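Local coordinates for SusD homolog (Bacteroides thetaiotaomicron VPI-5482, PDB 3IHV), which belongs to the SusD family of outer-membrane lipoproteins and probably binds glycans at the cell surface for uptake through a partner transporter, at residues 82-87 / 128-133; 89-94 / 122-127; 161-166 / 206-211. All blocks are in the same frame, centred on the assembly; numbering follows the deposited sequence.

Interaction 1: residues 82-87 / 128-133. With EDO (1,2-ethanediol), chain K.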
loop_
_atom_site.group_PDB
_atom_site.type_symbol
_atom_site.label_atom_id
_atom_site.label_comp_id
_atom_site.label_asym_id
_atom_site.label_seq_id
_atom_site.Cartn_x
_atom_site.Cartn_y
_atom_site.Cartn_z
ATOM N N ALA A 82 15.161 -5.507 7.677
ATOM C CA ALA A 82 15.171 -6.261 8.929
ATOM C C ALA A 82 13.762 -6.611 9.398
ATOM O O ALA A 82 13.526 -7.716 9.854
ATOM C CB ALA A 82 15.946 -5.483 10.032
ATOM N N ALA A 83 12.826 -5.691 9.293
ATOM C CA ALA A 83 11.463 -5.952 9.752
ATOM C C ALA A 83 10.780 -7.034 8.917
ATOM O O ALA A 83 10.075 -7.916 9.448
ATOM C CB ALA A 83 10.609 -4.644 9.760
ATOM N N LEU A 84 10.978 -7.005 7.599
ATOM C CA LEU A 84 10.395 -8.039 6.735
ATOM C C LEU A 84 10.941 -9.385 7.127
ATOM O O LEU A 84 10.192 -10.371 7.253
ATOM C CB LEU A 84 10.672 -7.719 5.246
ATOM C CG LEU A 84 9.815 -6.547 4.714
ATOM C CD1 LEU A 84 10.368 -5.876 3.384
ATOM C CD2 LEU A 84 8.317 -7.025 4.515
ATOM N N TYR A 85 12.261 -9.468 7.296
ATOM C CA TYR A 85 12.870 -10.744 7.701
ATOM C C TYR A 85 12.424 -11.199 9.089
ATOM O O TYR A 85 12.335 -12.392 9.361
ATOM C CB TYR A 85 14.401 -10.722 7.513
ATOM C CG TYR A 85 14.767 -11.009 6.057
ATOM C CD1 TYR A 85 14.589 -12.294 5.527
ATOM C CD2 TYR A 85 15.227 -10.022 5.207
ATOM C CE1 TYR A 85 14.848 -12.579 4.198
ATOM C CE2 TYR A 85 15.501 -10.298 3.864
ATOM C CZ TYR A 85 15.333 -11.574 3.379
ATOM O OH TYR A 85 15.613 -11.876 2.068
ATOM N N THR A 86 12.103 -10.253 9.969
ATOM C CA THR A 86 11.558 -10.602 11.278
ATOM C C THR A 86 10.164 -11.219 11.090
ATOM O O THR A 86 9.818 -12.215 11.729
ATOM C CB THR A 86 11.513 -9.370 12.190
ATOM O OG1 THR A 86 12.857 -8.982 12.540
ATOM C CG2 THR A 86 10.744 -9.650 13.467
ATOM N N GLY A 87 9.355 -10.591 10.245
ATOM C CA GLY A 87 8.034 -11.121 9.925
ATOM C C GLY A 87 8.145 -12.539 9.424
ATOM O O GLY A 87 7.398 -13.424 9.864
ATOM N N TYR A 128 7.510 -11.637 1.646
ATOM C CA TYR A 128 8.405 -11.914 0.511
ATOM C C TYR A 128 8.063 -11.105 -0.713
ATOM O O TYR A 128 8.962 -10.763 -1.489
ATOM C CB TYR A 128 8.506 -13.386 0.144
ATOM C CG TYR A 128 9.484 -14.143 0.998
ATOM C CD1 TYR A 128 10.836 -13.975 0.846
ATOM C CD2 TYR A 128 9.038 -15.024 1.970
ATOM C CE1 TYR A 128 11.740 -14.657 1.635
ATOM C CE2 TYR A 128 9.933 -15.710 2.756
ATOM C CZ TYR A 128 11.264 -15.532 2.579
ATOM O OH TYR A 128 12.129 -16.228 3.381
ATOM N N PHE A 129 6.774 -10.800 -0.917
ATOM C CA PHE A 129 6.389 -9.981 -2.056
ATOM C C PHE A 129 7.004 -8.605 -1.923
ATOM O O PHE A 129 7.531 -8.075 -2.890
ATOM C CB PHE A 129 4.853 -9.882 -2.150
ATOM C CG PHE A 129 4.352 -9.062 -3.332
ATOM C CD1 PHE A 129 4.894 -9.223 -4.594
ATOM C CD2 PHE A 129 3.302 -8.207 -3.196
ATOM C CE1 PHE A 129 4.449 -8.508 -5.673
ATOM C CE2 PHE A 129 2.834 -7.483 -4.308
ATOM C CZ PHE A 129 3.405 -7.669 -5.542
ATOM N N GLU A 130 6.864 -7.989 -0.743
ATOM C CA GLU A 130 7.480 -6.689 -0.504
ATOM C C GLU A 130 8.985 -6.755 -0.729
ATOM O O GLU A 130 9.554 -5.862 -1.365
ATOM C CB GLU A 130 7.197 -6.125 0.897
ATOM C CG GLU A 130 5.746 -5.760 1.152
ATOM C CD GLU A 130 5.301 -4.425 0.529
ATOM O OE1 GLU A 130 5.873 -4.008 -0.499
ATOM O OE2 GLU A 130 4.349 -3.796 1.063
ATOM N N LEU A 131 9.625 -7.788 -0.202
ATOM C CA LEU A 131 11.080 -7.923 -0.364
ATOM C C LEU A 131 11.450 -8.027 -1.827
ATOM O O LEU A 131 12.323 -7.305 -2.321
ATOM C CB LEU A 131 11.650 -9.152 0.363
ATOM C CG LEU A 131 11.863 -9.066 1.868
ATOM C CD1 LEU A 131 12.200 -10.446 2.464
ATOM C CD2 LEU A 131 12.987 -8.024 2.161
ATOM N N VAL A 132 10.803 -8.924 -2.537
ATOM C CA VAL A 132 11.205 -9.123 -3.904
ATOM C C VAL A 132 10.909 -7.914 -4.816
ATOM O O VAL A 132 11.731 -7.577 -5.679
ATOM C CB VAL A 132 10.625 -10.434 -4.515
ATOM C CG1 VAL A 132 9.108 -10.290 -4.899
ATOM C CG2 VAL A 132 11.446 -10.864 -5.718
ATOM N N ARG A 133 9.766 -7.252 -4.633
ATOM C CA ARG A 133 9.450 -6.160 -5.527
ATOM C C ARG A 133 10.281 -4.920 -5.187
ATOM O O ARG A 133 10.604 -4.134 -6.090
ATOM C CB ARG A 133 7.938 -5.831 -5.572
ATOM C CG ARG A 133 7.383 -5.119 -4.346
ATOM C CD ARG A 133 5.877 -5.099 -4.444
ATOM N NE ARG A 133 5.260 -4.386 -3.350
ATOM C CZ ARG A 133 4.097 -3.766 -3.427
ATOM N NH1 ARG A 133 3.450 -3.687 -4.566
ATOM N NH2 ARG A 133 3.610 -3.169 -2.368
HETATM C C1 EDO K . 15.881 -12.619 12.576
HETATM O O1 EDO K . 15.305 -12.004 11.424
HETATM C C2 EDO K . 14.858 -12.645 13.692
HETATM O O2 EDO K . 14.317 -11.338 13.917
#

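Interaction 2: residues 89-94 / 122-127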
loop_
_atom_site.group_PDB
_atom_site.type_symbol
_atom_site.label_atom_id
_atom_site.label_comp_id
_atom_site.label_asym_id
_atom_site.label_seq_id
_atom_site.Cartn_x
_atom_site.Cartn_y
_atom_site.Cartn_z
ATOM N N TYR A 89 10.663 -14.631 9.888
ATOM C CA TYR A 89 11.108 -15.477 10.986
ATOM C C TYR A 89 9.888 -15.903 11.830
ATOM O O TYR A 89 9.723 -17.067 12.182
ATOM C CB TYR A 89 12.117 -14.724 11.862
ATOM C CG TYR A 89 12.542 -15.547 13.046
ATOM C CD1 TYR A 89 11.783 -15.589 14.196
ATOM C CD2 TYR A 89 13.684 -16.321 12.988
ATOM C CE1 TYR A 89 12.151 -16.401 15.266
ATOM C CE2 TYR A 89 14.081 -17.110 14.065
ATOM C CZ TYR A 89 13.297 -17.142 15.191
ATOM O OH TYR A 89 13.672 -17.958 16.240
ATOM N N ARG A 90 9.044 -14.937 12.156
ATOM C CA ARG A 90 7.853 -15.220 12.986
ATOM C C ARG A 90 6.926 -16.189 12.276
ATOM O O ARG A 90 6.425 -17.132 12.894
ATOM C CB ARG A 90 7.142 -13.944 13.357
ATOM C CG ARG A 90 7.944 -13.103 14.375
ATOM C CD ARG A 90 7.388 -11.719 14.462
ATOM N NE ARG A 90 8.126 -10.900 15.413
ATOM C CZ ARG A 90 7.921 -9.603 15.616
ATOM N NH1 ARG A 90 7.019 -8.920 14.914
ATOM N NH2 ARG A 90 8.650 -8.971 16.526
ATOM N N ALA A 91 6.716 -15.972 10.987
ATOM C CA ALA A 91 5.897 -16.895 10.205
ATOM C C ALA A 91 6.507 -18.291 10.186
ATOM O O ALA A 91 5.815 -19.294 10.434
ATOM C CB ALA A 91 5.688 -16.353 8.780
ATOM N N ASN A 92 7.795 -18.369 9.845
ATOM C CA ASN A 92 8.523 -19.652 9.848
ATOM C C ASN A 92 8.400 -20.355 11.197
ATOM O O ASN A 92 8.132 -21.570 11.279
ATOM C CB ASN A 92 10.023 -19.439 9.552
ATOM C CG ASN A 92 10.339 -19.096 8.080
ATOM O OD1 ASN A 92 9.547 -19.310 7.180
ATOM N ND2 ASN A 92 11.544 -18.593 7.855
ATOM N N ASP A 93 8.605 -19.597 12.274
ATOM C CA ASP A 93 8.577 -20.143 13.623
ATOM C C ASP A 93 7.200 -20.750 13.929
ATOM O O ASP A 93 7.083 -21.881 14.401
ATOM C CB ASP A 93 8.868 -19.004 14.604
ATOM C CG ASP A 93 8.881 -19.457 16.040
ATOM O OD1 ASP A 93 9.744 -20.304 16.401
ATOM O OD2 ASP A 93 7.980 -18.986 16.787
ATOM N N PHE A 94 6.163 -19.983 13.641
ATOM C CA PHE A 94 4.784 -20.445 13.833
ATOM C C PHE A 94 4.492 -21.728 13.053
ATOM O O PHE A 94 3.936 -22.674 13.603
ATOM C CB PHE A 94 3.795 -19.350 13.409
ATOM C CG PHE A 94 2.369 -19.791 13.500
ATOM C CD1 PHE A 94 1.706 -19.739 14.711
ATOM C CD2 PHE A 94 1.721 -20.298 12.406
ATOM C CE1 PHE A 94 0.411 -20.193 14.834
ATOM C CE2 PHE A 94 0.393 -20.780 12.525
ATOM C CZ PHE A 94 -0.243 -20.691 13.746
ATOM N N ALA A 122 0.103 -16.834 4.146
ATOM C CA ALA A 122 -0.300 -15.640 3.393
ATOM C C ALA A 122 0.560 -14.443 3.817
ATOM O O ALA A 122 1.030 -13.688 2.975
ATOM C CB ALA A 122 -1.805 -15.339 3.564
ATOM N N LEU A 123 0.785 -14.293 5.115
ATOM C CA LEU A 123 1.628 -13.215 5.636
ATOM C C LEU A 123 3.050 -13.375 5.105
ATOM O O LEU A 123 3.665 -12.406 4.644
ATOM C CB LEU A 123 1.602 -13.218 7.144
ATOM C CG LEU A 123 0.354 -12.579 7.800
ATOM C CD1 LEU A 123 0.213 -13.037 9.240
ATOM C CD2 LEU A 123 0.346 -11.040 7.661
ATOM N N ARG A 124 3.579 -14.593 5.176
ATOM C CA ARG A 124 4.922 -14.854 4.665
ATOM C C ARG A 124 5.045 -14.502 3.161
ATOM O O ARG A 124 6.007 -13.852 2.719
ATOM C CB ARG A 124 5.322 -16.294 4.944
ATOM C CG ARG A 124 6.762 -16.589 4.541
ATOM C CD ARG A 124 7.245 -17.947 5.045
ATOM N NE ARG A 124 6.533 -19.034 4.399
ATOM C CZ ARG A 124 6.660 -20.312 4.709
ATOM N NH1 ARG A 124 7.464 -20.695 5.692
ATOM N NH2 ARG A 124 5.980 -21.229 4.044
ATOM N N GLY A 125 4.013 -14.834 2.399
ATOM C CA GLY A 125 3.954 -14.472 0.969
ATOM C C GLY A 125 3.951 -12.955 0.781
ATOM O O GLY A 125 4.655 -12.425 -0.087
HETATM N N MSE A 126 3.174 -12.266 1.622
HETATM C CA MSE A 126 3.083 -10.809 1.600
HETATM C C MSE A 126 4.469 -10.196 1.923
HETATM O O MSE A 126 4.907 -9.261 1.244
HETATM C CB MSE A 126 2.016 -10.336 2.596
HETATM C CG MSE A 126 1.780 -8.854 2.557
HETATM SE SE MSE A 126 0.254 -8.503 3.730
HETATM C CE MSE A 126 0.518 -6.616 4.165
ATOM N N PHE A 127 5.154 -10.730 2.940
ATOM C CA PHE A 127 6.476 -10.207 3.330
ATOM C C PHE A 127 7.496 -10.438 2.211
ATOM O O PHE A 127 8.234 -9.517 1.825
ATOM C CB PHE A 127 6.999 -10.839 4.613
ATOM C CG PHE A 127 6.100 -10.660 5.810
ATOM C CD1 PHE A 127 5.279 -9.547 5.961
ATOM C CD2 PHE A 127 6.068 -11.626 6.787
ATOM C CE1 PHE A 127 4.472 -9.405 7.092
ATOM C CE2 PHE A 127 5.273 -11.481 7.880
ATOM C CZ PHE A 127 4.477 -10.393 8.033
#

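Interaction 3: residues 161-166 / 206-211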
loop_
_atom_site.group_PDB
_atom_site.type_symbol
_atom_site.label_atom_id
_atom_site.label_comp_id
_atom_site.label_asym_id
_atom_site.label_seq_id
_atom_site.Cartn_x
_atom_site.Cartn_y
_atom_site.Cartn_z
ATOM N N LYS A 161 12.470 -17.528 -8.358
ATOM C CA LYS A 161 12.360 -18.510 -7.295
ATOM C C LYS A 161 11.666 -17.909 -6.085
ATOM O O LYS A 161 10.948 -18.619 -5.422
ATOM C CB LYS A 161 13.721 -19.078 -6.884
ATOM C CG LYS A 161 14.427 -19.865 -7.968
ATOM C CD LYS A 161 13.548 -20.942 -8.626
ATOM C CE LYS A 161 13.111 -22.060 -7.681
ATOM N NZ LYS A 161 12.130 -23.000 -8.382
ATOM N N VAL A 162 11.885 -16.626 -5.782
ATOM C CA VAL A 162 11.170 -16.004 -4.671
ATOM C C VAL A 162 9.675 -15.921 -5.043
ATOM O O VAL A 162 8.801 -16.192 -4.192
ATOM C CB VAL A 162 11.759 -14.646 -4.327
ATOM C CG1 VAL A 162 10.995 -13.998 -3.181
ATOM C CG2 VAL A 162 13.268 -14.807 -3.972
ATOM N N TYR A 163 9.363 -15.576 -6.302
ATOM C CA TYR A 163 7.974 -15.537 -6.745
ATOM C C TYR A 163 7.315 -16.909 -6.625
ATOM O O TYR A 163 6.164 -17.027 -6.212
ATOM C CB TYR A 163 7.788 -14.939 -8.161
ATOM C CG TYR A 163 7.632 -13.420 -8.156
ATOM C CD1 TYR A 163 6.457 -12.838 -7.667
ATOM C CD2 TYR A 163 8.641 -12.558 -8.599
ATOM C CE1 TYR A 163 6.294 -11.491 -7.626
ATOM C CE2 TYR A 163 8.463 -11.204 -8.606
ATOM C CZ TYR A 163 7.287 -10.654 -8.112
ATOM O OH TYR A 163 7.072 -9.306 -8.020
ATOM N N GLU A 164 8.011 -17.953 -7.019
ATOM C CA GLU A 164 7.458 -19.285 -6.879
ATOM C C GLU A 164 7.157 -19.638 -5.412
ATOM O O GLU A 164 6.146 -20.279 -5.112
ATOM C CB GLU A 164 8.438 -20.246 -7.541
ATOM C CG GLU A 164 8.078 -21.671 -7.451
ATOM C CD GLU A 164 9.029 -22.525 -8.265
ATOM O OE1 GLU A 164 9.140 -23.738 -7.969
ATOM O OE2 GLU A 164 9.686 -21.951 -9.173
ATOM N N TYR A 165 8.023 -19.204 -4.506
ATOM C CA TYR A 165 7.830 -19.436 -3.077
ATOM C C TYR A 165 6.596 -18.666 -2.577
ATOM O O TYR A 165 5.747 -19.231 -1.893
ATOM C CB TYR A 165 9.087 -19.009 -2.348
ATOM C CG TYR A 165 9.139 -19.434 -0.917
ATOM C CD1 TYR A 165 9.614 -20.687 -0.561
ATOM C CD2 TYR A 165 8.721 -18.598 0.073
ATOM C CE1 TYR A 165 9.646 -21.080 0.774
ATOM C CE2 TYR A 165 8.770 -18.970 1.392
ATOM C CZ TYR A 165 9.241 -20.191 1.739
ATOM O OH TYR A 165 9.283 -20.521 3.071
ATOM N N ILE A 166 6.467 -17.395 -2.974
ATOM C CA ILE A 166 5.281 -16.597 -2.614
ATOM C C ILE A 166 3.996 -17.281 -3.154
ATOM O O ILE A 166 3.009 -17.415 -2.461
ATOM C CB ILE A 166 5.377 -15.193 -3.228
ATOM C CG1 ILE A 166 6.554 -14.446 -2.602
ATOM C CG2 ILE A 166 4.036 -14.414 -3.081
ATOM C CD1 ILE A 166 6.994 -13.244 -3.409
ATOM N N TYR A 206 1.003 -12.107 -9.323
ATOM C CA TYR A 206 1.156 -12.536 -10.698
ATOM C C TYR A 206 1.300 -11.377 -11.669
ATOM O O TYR A 206 2.117 -11.457 -12.594
ATOM C CB TYR A 206 -0.017 -13.393 -11.170
ATOM C CG TYR A 206 -0.087 -14.808 -10.609
ATOM C CD1 TYR A 206 1.020 -15.659 -10.674
ATOM C CD2 TYR A 206 -1.287 -15.348 -10.225
ATOM C CE1 TYR A 206 0.949 -16.979 -10.186
ATOM C CE2 TYR A 206 -1.391 -16.669 -9.791
ATOM C CZ TYR A 206 -0.279 -17.491 -9.808
ATOM O OH TYR A 206 -0.369 -18.795 -9.362
ATOM N N ALA A 207 0.505 -10.323 -11.489
ATOM C CA ALA A 207 0.607 -9.155 -12.389
ATOM C C ALA A 207 2.021 -8.539 -12.331
ATOM O O ALA A 207 2.575 -8.148 -13.355
ATOM C CB ALA A 207 -0.466 -8.091 -12.011
ATOM N N THR A 208 2.595 -8.472 -11.138
ATOM C CA THR A 208 3.921 -7.846 -10.943
ATOM C C THR A 208 5.000 -8.756 -11.568
ATOM O O THR A 208 5.904 -8.287 -12.265
ATOM C CB THR A 208 4.193 -7.530 -9.464
ATOM O OG1 THR A 208 3.096 -6.763 -8.896
ATOM C CG2 THR A 208 5.551 -6.789 -9.298
ATOM N N TRP A 209 4.874 -10.068 -11.340
ATOM C CA TRP A 209 5.757 -11.081 -11.902
ATOM C C TRP A 209 5.791 -11.000 -13.420
ATOM O O TRP A 209 6.857 -11.207 -14.042
ATOM C CB TRP A 209 5.261 -12.442 -11.433
ATOM C CG TRP A 209 6.131 -13.613 -11.580
ATOM C CD1 TRP A 209 7.261 -13.778 -12.353
ATOM C CD2 TRP A 209 5.859 -14.878 -11.003
ATOM N NE1 TRP A 209 7.751 -15.061 -12.207
ATOM C CE2 TRP A 209 6.889 -15.757 -11.398
ATOM C CE3 TRP A 209 4.845 -15.351 -10.164
ATOM C CZ2 TRP A 209 6.931 -17.093 -10.978
ATOM C CZ3 TRP A 209 4.901 -16.684 -9.742
ATOM C CH2 TRP A 209 5.931 -17.522 -10.150
ATOM N N ALA A 210 4.639 -10.668 -14.028
ATOM C CA ALA A 210 4.526 -10.478 -15.466
ATOM C C ALA A 210 5.183 -9.191 -15.962
ATOM O O ALA A 210 5.526 -9.090 -17.136
ATOM C CB ALA A 210 3.046 -10.474 -15.884
ATOM N N GLY A 211 5.313 -8.210 -15.081
ATOM C CA GLY A 211 5.922 -6.937 -15.415
ATOM C C GLY A 211 7.397 -6.901 -15.110
ATOM O O GLY A 211 8.054 -7.926 -14.875
#

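Interaction 1: residues 82-87 / 128-133
Leu-131 reaches into the angle between Leu-84 and Tyr-85, CD2 mainly against Leu-84 but also touching the Tyr-85 ring, and CD1 over that ring. Its CD2 lies 3.6 Å from Leu-84 CD1. The two leucines run past each other in opposite directions, which also brings Leu-131 CG to 3.8 Å from Leu-84 CB. The other methyl, Leu-131 CD1, sits over one face of the Tyr-85 ring, 3.7 Å from its centroid and 23° off the normal. This CH-pi contact is displaced toward the rim, and its closest ring carbon is Tyr-85 CZ, 3.5 Å from Leu-131 CD1. The phenol end is fixed by a hydrogen bond from Tyr-85 OH to Val-139 O, which should limit rotation of the ring under the methyl. At the flank, Leu-84 CD2 rests 3.9 Å from Glu-130 CB, the side chains crossing at about a right angle. A bend at chi2 (-78°) then turns the glutamate away from the leucines. Its buried carboxylate is met on OE1 by Arg-133 NE, 2.9 Å away, and by Arg-133 NH2, both from the same face of the carboxylate plane; Arg-134 NE adds a further salt bridge to the same OE1, and Tyr-37 bonds to OE2. The far side of helix 75-101 is looser. There the partly exposed Thr-86 makes no contact with 128-133; instead its OG1 shares a hydrogen bond with O2 of a 1,2-ethanediol 3.1 Å away, probably a remnant of the crystallisation liquor. The axes of the two short helical segments approach to 9.9 Å at 146°, a gap bridged by side chains of Leu-84, Tyr-85, Glu-130 and Leu-131. This is the packing of an antiparallel helical hairpin, consistent with the TPR-like helical scaffold of SusD proteins.

Interaction 2: residues 89-94 / 122-127
Ala-91 and Arg-124 bring the two helices close together, with their CA atoms only 6.0 Å apart. The methyl Ala-91 CB lies 3.9 Å from Arg-124 CB, and the small alanine lets the arginine stem pass beside its helix. Arg-124 leaves its helix with CG turned opposite the backbone N, stays extended at chi2, then bends at chi3 (67°), and this turn brings the guanidinium alongside the next residue of the opposing helix, Asn-92. The asparagine comes to meet it: its CG stands anti to its own carbonyl carbon, and the side chain crosses that of the arginine at about a right angle. Arg-124 NH1 gives a hydrogen bond to Asn-92 OD1 at 2.9 Å, with an N-H...O angle of 155°. The donor lies in the plane of the amide carbonyl, and the oxygen lies at the guanidinium edge, near its plane; the two groups are nevertheless turned 64° against each other. Arg-124 CD also passes 3.4 Å from Asn-92 OD1, so the aliphatic stem packs against the same oxygen. Both polar ends have second partners that hold them in place. Asn-92 ND2 bonds to Met-141 O, which fixes which end of the amide offers its oxygen to the arginine. Arg-124 NH2 forms a salt bridge with Asp-169 of helix 159-176, whose carboxylate would probably balance the buried charge. The arginine therefore spans helix 75-101 and helix 159-176 from helix 107-135, and Asn-92 and Asp-169 together probably hold its orientation. The arrangement is a close approach at Ala-91 between the two arms of an alpha-alpha hairpin, tied at one edge by a buried arginine, in a fold whose family belongs to the TPR clan.

Interaction 3: residues 161-166 / 206-211
Glu-164, whose backbone N lies 3.8 Å from Trp-209 CH2, receives Lys-161 NZ on OE2 at 2.8 Å, a salt bridge within helix 159-176 between residues three apart, in which the ammonium meets the carboxylate from above its plane. Beside it the aromatic part of the contact is tight. Tyr-163 and Trp-209 slide past each other in opposite directions and form an offset stack, the tyrosine ring and the indole five-membered ring having centroids 4.5 Å apart and planes at 17°. Each also lays a methylene over the other: Tyr-163 CB stands 3.3 Å from the centroid of the Trp-209 six-membered ring, and Trp-209 CB is 4.0 Å from the centroid of the Tyr-163 ring. With chi1 at -166°, the indole points away from its own backbone N and across to helix 159-176. At the other end of the tyrosine, OH lies 3.2 Å from Thr-208 CG2, while Thr-208 OG1 bonds back to Lys-204 O. Lys-219 makes a cation-pi contact with the indole. An alanine in place of Trp-209 would probably leave one face of Tyr-163 without its stacking partner and Lys-219 without its ring. The near-antiparallel segments, at 168°, belong to consecutive helices joined by a long loop, consistent with the TPR-like fold of the family.

Interactions 1 and 2 are two levels of one helix pair, 75-101 with 107-135, and their centres lie about 9 Å apart; along the chain, interaction 2 falls between the two segments of interaction 1, nearer the turn of the hairpin. Interaction 3 follows later in the sequence and joins the next pair of long helices, 159-176 and 195-210, its centre about 14 Å from interaction 1 and about 17 Å from interaction 2. Helix 107-135 links them: Phe-129 packs against Tyr-163 and Thr-208, Tyr-128 and Gly-125 against Ile-166, and Arg-124 against Tyr-165. It thus packs on both helices of the following pair, joining the two pairs into one helical layer.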